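Protein adenylyltransferase VopS (Vibrio parahaemolyticus, PDB 3LET) transfers AMP from ATP to a specific threonine of the host Rho GTPases RhoA, Rac and Cdc42, which blocks their effector binding and inhibits actin assembly. Local coordinates at residues 40-45 against 66-71. Numbering follows the deposited sequence.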
ATOM      1  N   SER A  40      25.949   5.576  -8.902  1.00 20.15           N
ATOM      2  CA  SER A  40      27.004   5.618  -7.879  1.00 22.82           C
ATOM      3  C   SER A  40      28.104   6.598  -8.271  1.00 19.16           C
ATOM      4  O   SER A  40      28.585   7.355  -7.429  1.00 26.19           O
ATOM      5  CB  SER A  40      27.598   4.232  -7.633  1.00 24.08           C
ATOM      6  OG  SER A  40      26.589   3.370  -7.112  1.00 28.58           O
ATOM      7  N   ASP A  41      28.512   6.582  -9.539  1.00 21.89           N
ATOM      8  CA  ASP A  41      29.539   7.528 -10.030  1.00 22.82           C
ATOM      9  C   ASP A  41      29.091   8.971  -9.810  1.00 21.47           C
ATOM     10  O   ASP A  41      29.900   9.831  -9.452  1.00 18.97           O
ATOM     11  CB  ASP A  41      29.811   7.355 -11.527  1.00 29.91           C
ATOM     12  CG  ASP A  41      30.528   6.057 -11.870  1.00 43.17           C
ATOM     13  OD1 ASP A  41      31.058   5.376 -10.960  1.00 38.18           O
ATOM     14  OD2 ASP A  41      30.553   5.725 -13.075  1.00 37.53           O
ATOM     15  N   VAL A  42      27.809   9.244 -10.076  1.00 22.65           N
ATOM     16  CA  VAL A  42      27.254  10.583  -9.855  1.00 21.65           C
ATOM     17  C   VAL A  42      27.336  10.978  -8.380  1.00 20.34           C
ATOM     18  O   VAL A  42      27.816  12.069  -8.050  1.00 18.10           O
ATOM     19  CB  VAL A  42      25.804  10.688 -10.362  1.00 20.65           C
ATOM     20  CG1 VAL A  42      25.141  12.013  -9.910  1.00 19.52           C
ATOM     21  CG2 VAL A  42      25.784  10.554 -11.882  1.00 24.79           C
ATOM     22  N   LEU A  43      26.921  10.088  -7.481  1.00 17.53           N
ATOM     23  CA  LEU A  43      27.002  10.411  -6.053  1.00 18.94           C
ATOM     24  C   LEU A  43      28.441  10.607  -5.616  1.00 20.83           C
ATOM     25  O   LEU A  43      28.729  11.503  -4.835  1.00 22.19           O
ATOM     26  CB  LEU A  43      26.342   9.310  -5.196  1.00 18.40           C
ATOM     27  CG  LEU A  43      24.827   9.314  -5.390  1.00 22.48           C
ATOM     28  CD1 LEU A  43      24.245   7.987  -4.877  1.00 28.04           C
ATOM     29  CD2 LEU A  43      24.185  10.515  -4.686  1.00 19.37           C
ATOM     30  N   ASN A  44      29.341   9.784  -6.140  1.00 19.16           N
ATOM     31  CA  ASN A  44      30.758   9.883  -5.766  1.00 23.47           C
ATOM     32  C   ASN A  44      31.379  11.228  -6.193  1.00 24.57           C
ATOM     33  O   ASN A  44      32.364  11.697  -5.608  1.00 25.29           O
ATOM     34  CB  ASN A  44      31.519   8.733  -6.382  1.00 22.63           C
ATOM     35  CG  ASN A  44      31.257   7.419  -5.672  1.00 27.90           C
ATOM     36  OD1 ASN A  44      30.803   7.399  -4.526  1.00 35.88           O
ATOM     37  ND2 ASN A  44      31.545   6.319  -6.343  1.00 41.22           N
ATOM     38  N   ALA A  45      30.781  11.853  -7.194  1.00 25.33           N
ATOM     39  CA  ALA A  45      31.236  13.158  -7.683  1.00 23.58           C
ATOM     40  C   ALA A  45      30.909  14.312  -6.731  1.00 19.91           C
ATOM     41  O   ALA A  45      31.570  15.355  -6.771  1.00 22.79           O
ATOM     42  CB  ALA A  45      30.657  13.435  -9.068  1.00 21.54           C
ATOM     43  N   GLU A  66      18.864  13.320  -4.951  1.00 14.93           N
ATOM     44  CA  GLU A  66      17.687  12.497  -4.733  1.00 13.26           C
ATOM     45  C   GLU A  66      17.491  11.522  -5.899  1.00 14.04           C
ATOM     46  O   GLU A  66      17.222  10.333  -5.683  1.00 20.19           O
ATOM     47  CB  GLU A  66      16.475  13.413  -4.563  1.00 21.73           C
ATOM     48  CG  GLU A  66      15.184  12.676  -4.369  1.00 28.63           C
ATOM     49  CD  GLU A  66      14.016  13.637  -4.257  1.00 43.34           C
ATOM     50  OE1 GLU A  66      14.055  14.508  -3.365  1.00 29.28           O
ATOM     51  OE2 GLU A  66      13.075  13.521  -5.066  1.00 35.92           O
ATOM     52  N   ARG A  67      17.600  12.001  -7.130  1.00 12.80           N
ATOM     53  CA  ARG A  67      17.461  11.102  -8.288  1.00 15.56           C
ATOM     54  C   ARG A  67      18.489   9.973  -8.250  1.00 22.33           C
ATOM     55  O   ARG A  67      18.156   8.804  -8.520  1.00 15.26           O
ATOM     56  CB  ARG A  67      17.636  11.851  -9.618  1.00 25.27           C
ATOM     57  CG  ARG A  67      16.558  12.847  -9.963  1.00 31.41           C
ATOM     58  CD  ARG A  67      16.845  13.479 -11.331  1.00 40.04           C
ATOM     59  NE  ARG A  67      16.554  12.564 -12.433  1.00 36.77           N
ATOM     60  CZ  ARG A  67      16.748  12.846 -13.721  1.00 32.37           C
ATOM     61  NH1 ARG A  67      17.258  14.008 -14.092  1.00 30.40           N
ATOM     62  NH2 ARG A  67      16.435  11.958 -14.647  1.00 28.12           N
ATOM     63  N   ALA A  68      19.748  10.306  -7.937  1.00 17.02           N
ATOM     64  CA  ALA A  68      20.814   9.298  -8.015  1.00 14.33           C
ATOM     65  C   ALA A  68      20.673   8.293  -6.868  1.00 13.68           C
ATOM     66  O   ALA A  68      20.825   7.074  -7.061  1.00 15.74           O
ATOM     67  CB  ALA A  68      22.227   9.953  -7.959  1.00 14.23           C
ATOM     68  N   MET A  69      20.369   8.791  -5.674  1.00 13.39           N
ATOM     69  CA  MET A  69      20.096   7.882  -4.539  1.00 12.79           C
ATOM     70  C   MET A  69      18.933   6.946  -4.808  1.00 14.12           C
ATOM     71  O   MET A  69      18.989   5.738  -4.486  1.00 15.24           O
ATOM     72  CB  MET A  69      19.787   8.695  -3.310  1.00 21.04           C
ATOM     73  CG  MET A  69      21.021   9.460  -2.948  1.00 31.03           C
ATOM     74  SD  MET A  69      21.857   8.457  -1.792  1.00 48.94           S
ATOM     75  CE  MET A  69      21.255   9.427  -0.411  1.00 29.90           C
ATOM     76  N   THR A  70      17.887   7.486  -5.409  1.00 13.98           N
ATOM     77  CA  THR A  70      16.713   6.665  -5.731  1.00 18.46           C
ATOM     78  C   THR A  70      17.096   5.556  -6.694  1.00 16.16           C
ATOM     79  O   THR A  70      16.734   4.387  -6.497  1.00 14.03           O
ATOM     80  CB  THR A  70      15.603   7.514  -6.372  1.00 18.25           C
ATOM     81  OG1 THR A  70      15.178   8.495  -5.431  1.00 15.87           O
ATOM     82  CG2 THR A  70      14.371   6.633  -6.761  1.00 17.04           C
ATOM     83  N   GLU A  71      17.804   5.911  -7.759  1.00 15.02           N
ATOM     84  CA  GLU A  71      18.259   4.916  -8.750  1.00 13.81           C
ATOM     85  C   GLU A  71      19.149   3.859  -8.106  1.00 19.60           C
ATOM     86  O   GLU A  71      18.981   2.682  -8.359  1.00 16.03           O
ATOM     87  CB  GLU A  71      19.018   5.590  -9.898  1.00 13.17           C
ATOM     88  CG  GLU A  71      18.047   6.393 -10.774  1.00 18.07           C
ATOM     89  CD  GLU A  71      18.756   7.313 -11.734  1.00 20.94           C
ATOM     90  OE1 GLU A  71      19.955   7.115 -11.960  1.00 26.35           O
ATOM     91  OE2 GLU A  71      18.092   8.224 -12.258  1.00 26.48           O
TER
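L43 and A68 have the nearest CA atoms across the two segments, 6.6 Å apart, where segment 40-45, on helix 39-45, runs at 138° to segment 66-71, on helix 58-75, nearer antiparallel than parallel, with the segment axes 9.0 Å apart at their closest. A68 brings just a methyl to the contact. Its CB meets the branch point of L43, 3.7 Å from CG, and also touches CD2. V42 adds a looser contact from the same turn: its CG1 lies 4.1 Å from A68 CB. CG1 is anti to the backbone N (chi1 170°), and it is this branch of V42 that reaches the alanine. M69 meets L43 at about a right angle. Its CB points away from segment 40-45, but CG, anti to the carbonyl carbon, lies 3.8 Å from L43 CD2. The bend at chi2 (-93°) then sets SD 3.9 Å from L43 CD1. Both methyls of L43 are thus held against M69. I117 of helix 113-139 touches L43 and M69 as well, so three helices of the VopS N-terminal region meet here. No hydrogen bond or salt bridge links the two segments. All four touching residues are buried and meet through carbon and sulfur atoms, so hydrophobic burial and close van der Waals fit hold this helix pair at the contact.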